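Local coordinates for tartronic semialdehyde reductase (Salmonella typhimurium, PDB 1YB4), which catalyses the reversible NAD(P)H-dependent reduction of tartronate semialdehyde (2-hydroxy-3-oxopropanoate) to (R)-glycerate, at residues P231-A236 with L277-M282. Residues are numbered along the deposited sequence; the frame is centred on the assembly and turned at random.
Sequences PGFKIA and LDHSAM
Phe233 lays its CB over the middle of one face of the His279 imidazole, a CH-pi contact with CB 3.9 Å from the ring centroid. With CG anti to the backbone N (chi1 -165°), the phenyl ring leaves that face at a slant, its plane at 51° to the imidazole, and Phe233 CD2 comes 3.3 Å from His279 ND1. That nitrogen is hydrogen-bonded to His238 ND1, which helps fix the rotation of the ring. Next to this ring pair the two backbones form a single bridge at Lys234 and Asp278: His279 N donates to Phe233 O (2.8 Å), and Ile235 N to Leu277 O (3.0 Å). The Asp278 carboxylate reaches segment 231-236, its OD1 taking a weak bond from Phe233 N at 3.3 Å, while OD2 forms a salt bridge with Arg223. Ile235 packs CG1 on His279 CA and CD1 on Ala281 CB, 3.7 Å away. Within the helical C-terminal domain, the bridge thus ties the start of helix 235-251, where Lys234 is the N-cap, to the 3-10 turn ahead of helix 283-290. Phe233 lies near Lys172, the predicted active-site residue, and touches Gln176 of helix 167-195; His279 packs on Val179 and Ile183 of that helix, and Ile235 on helix 257-271.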
ATOM      1  N   PRO A 231     -11.588  10.084  23.475  1.00 52.54           N
ATOM      2  CA  PRO A 231     -10.573  11.010  22.982  1.00 52.96           C
ATOM      3  C   PRO A 231      -9.403  11.351  23.903  1.00 54.26           C
ATOM      4  O   PRO A 231      -9.538  11.524  25.120  1.00 53.79           O
ATOM      5  CB  PRO A 231     -11.390  12.234  22.600  1.00 52.50           C
ATOM      6  CG  PRO A 231     -12.617  11.605  22.034  1.00 54.50           C
ATOM      7  CD  PRO A 231     -12.932  10.512  23.048  1.00 54.21           C
ATOM      8  N   GLY A 232      -8.245  11.425  23.265  1.00 55.24           N
ATOM      9  CA  GLY A 232      -6.999  11.775  23.905  1.00 53.76           C
ATOM     10  C   GLY A 232      -6.394  12.540  22.748  1.00 53.21           C
ATOM     11  O   GLY A 232      -5.720  13.554  22.922  1.00 57.57           O
ATOM     12  N   PHE A 233      -6.676  12.027  21.550  1.00 47.73           N
ATOM     13  CA  PHE A 233      -6.236  12.606  20.287  1.00 43.12           C
ATOM     14  C   PHE A 233      -7.158  12.051  19.189  1.00 40.90           C
ATOM     15  O   PHE A 233      -7.031  10.884  18.786  1.00 38.54           O
ATOM     16  CB  PHE A 233      -4.777  12.240  19.995  1.00 40.29           C
ATOM     17  CG  PHE A 233      -4.162  13.076  18.910  1.00 35.87           C
ATOM     18  CD1 PHE A 233      -3.855  14.409  19.138  1.00 34.95           C
ATOM     19  CD2 PHE A 233      -3.978  12.560  17.638  1.00 34.86           C
ATOM     20  CE1 PHE A 233      -3.378  15.213  18.124  1.00 31.68           C
ATOM     21  CE2 PHE A 233      -3.502  13.358  16.613  1.00 30.66           C
ATOM     22  CZ  PHE A 233      -3.206  14.689  16.855  1.00 30.94           C
ATOM     23  N   LYS A 234      -8.087  12.886  18.723  1.00 37.12           N
ATOM     24  CA  LYS A 234      -9.057  12.473  17.703  1.00 39.46           C
ATOM     25  C   LYS A 234      -8.440  12.026  16.377  1.00 36.21           C
ATOM     26  O   LYS A 234      -7.430  12.568  15.919  1.00 34.12           O
ATOM     27  CB  LYS A 234     -10.068  13.601  17.398  1.00 42.82           C
ATOM     28  CG  LYS A 234     -10.902  14.138  18.571  1.00 44.76           C
ATOM     29  CD  LYS A 234     -11.856  15.240  18.083  1.00 46.92           C
ATOM     30  CE  LYS A 234     -12.440  16.099  19.216  1.00 48.44           C
ATOM     31  NZ  LYS A 234     -13.109  15.309  20.290  1.00 47.00           N
ATOM     32  N   ILE A 235      -9.072  11.035  15.762  1.00 34.03           N
ATOM     33  CA  ILE A 235      -8.628  10.532  14.478  1.00 29.92           C
ATOM     34  C   ILE A 235      -8.713  11.681  13.486  1.00 29.96           C
ATOM     35  O   ILE A 235      -7.805  11.885  12.687  1.00 27.67           O
ATOM     36  CB  ILE A 235      -9.501   9.339  14.037  1.00 29.18           C
ATOM     37  CG1 ILE A 235      -9.135   8.124  14.897  1.00 26.11           C
ATOM     38  CG2 ILE A 235      -9.318   9.052  12.548  1.00 28.70           C
ATOM     39  CD1 ILE A 235      -9.884   6.840  14.566  1.00 28.44           C
ATOM     40  N   ALA A 236      -9.788  12.459  13.557  1.00 32.16           N
ATOM     41  CA  ALA A 236      -9.932  13.604  12.652  1.00 33.44           C
ATOM     42  C   ALA A 236      -8.704  14.515  12.730  1.00 32.86           C
ATOM     43  O   ALA A 236      -8.289  15.112  11.740  1.00 35.98           O
ATOM     44  CB  ALA A 236     -11.177  14.392  12.992  1.00 33.22           C
ATOM     45  N   LEU A 277     -12.987   9.541  17.825  1.00 33.74           N
ATOM     46  CA  LEU A 277     -12.403   8.678  18.834  1.00 33.16           C
ATOM     47  C   LEU A 277     -10.892   8.849  18.893  1.00 34.03           C
ATOM     48  O   LEU A 277     -10.299   9.541  18.058  1.00 33.53           O
ATOM     49  CB  LEU A 277     -12.757   7.229  18.520  1.00 33.19           C
ATOM     50  CG  LEU A 277     -14.253   7.021  18.247  1.00 35.26           C
ATOM     51  CD1 LEU A 277     -14.469   5.680  17.574  1.00 36.77           C
ATOM     52  CD2 LEU A 277     -15.038   7.113  19.549  1.00 32.97           C
ATOM     53  N   ASP A 278     -10.287   8.234  19.906  1.00 33.45           N
ATOM     54  CA  ASP A 278      -8.845   8.270  20.108  1.00 34.06           C
ATOM     55  C   ASP A 278      -8.195   7.541  18.933  1.00 34.42           C
ATOM     56  O   ASP A 278      -8.687   6.499  18.511  1.00 33.09           O
ATOM     57  CB  ASP A 278      -8.491   7.558  21.407  1.00 33.38           C
ATOM     58  CG  ASP A 278      -7.019   7.606  21.704  1.00 36.34           C
ATOM     59  OD1 ASP A 278      -6.508   8.717  21.949  1.00 39.92           O
ATOM     60  OD2 ASP A 278      -6.366   6.539  21.687  1.00 37.19           O
ATOM     61  N   HIS A 279      -7.090   8.067  18.406  1.00 33.52           N
ATOM     62  CA  HIS A 279      -6.476   7.412  17.262  1.00 33.97           C
ATOM     63  C   HIS A 279      -6.096   5.956  17.508  1.00 36.18           C
ATOM     64  O   HIS A 279      -5.638   5.261  16.590  1.00 35.80           O
ATOM     65  CB  HIS A 279      -5.276   8.212  16.740  1.00 35.07           C
ATOM     66  CG  HIS A 279      -4.276   8.586  17.786  1.00 35.22           C
ATOM     67  ND1 HIS A 279      -3.170   9.359  17.506  1.00 33.74           N
ATOM     68  CD2 HIS A 279      -4.183   8.257  19.095  1.00 34.57           C
ATOM     69  CE1 HIS A 279      -2.435   9.487  18.594  1.00 33.11           C
ATOM     70  NE2 HIS A 279      -3.026   8.827  19.574  1.00 35.71           N
ATOM     71  N   SER A 280      -6.295   5.486  18.739  1.00 33.44           N
ATOM     72  CA  SER A 280      -6.013   4.093  19.052  1.00 31.61           C
ATOM     73  C   SER A 280      -7.177   3.310  18.442  1.00 29.43           C
ATOM     74  O   SER A 280      -7.118   2.092  18.274  1.00 31.56           O
ATOM     75  CB  SER A 280      -5.947   3.874  20.571  1.00 34.50           C
ATOM     76  OG  SER A 280      -7.152   4.274  21.202  1.00 38.42           O
ATOM     77  N   ALA A 281      -8.233   4.037  18.096  1.00 25.96           N
ATOM     78  CA  ALA A 281      -9.411   3.454  17.474  1.00 26.63           C
ATOM     79  C   ALA A 281      -9.074   2.905  16.081  1.00 28.98           C
ATOM     80  O   ALA A 281      -9.901   2.264  15.418  1.00 29.02           O
ATOM     81  CB  ALA A 281     -10.495   4.497  17.375  1.00 26.61           C
HETATM   82  N   MSE A 282      -7.855   3.188  15.645  1.00 28.59           N
HETATM   83  CA  MSE A 282      -7.342   2.724  14.367  1.00 31.20           C
HETATM   84  C   MSE A 282      -7.606   1.239  14.204  1.00 30.67           C
HETATM   85  O   MSE A 282      -7.988   0.786  13.131  1.00 32.53           O
HETATM   86  CB  MSE A 282      -5.828   2.974  14.311  1.00 37.76           C
HETATM   87  CG  MSE A 282      -5.062   2.205  13.245  1.00 42.97           C
HETATM   88 SE   MSE A 282      -5.415   2.855  11.468  1.00 56.35          SE
HETATM   89  CE  MSE A 282      -6.446   1.402  10.824  1.00 53.78           C
TER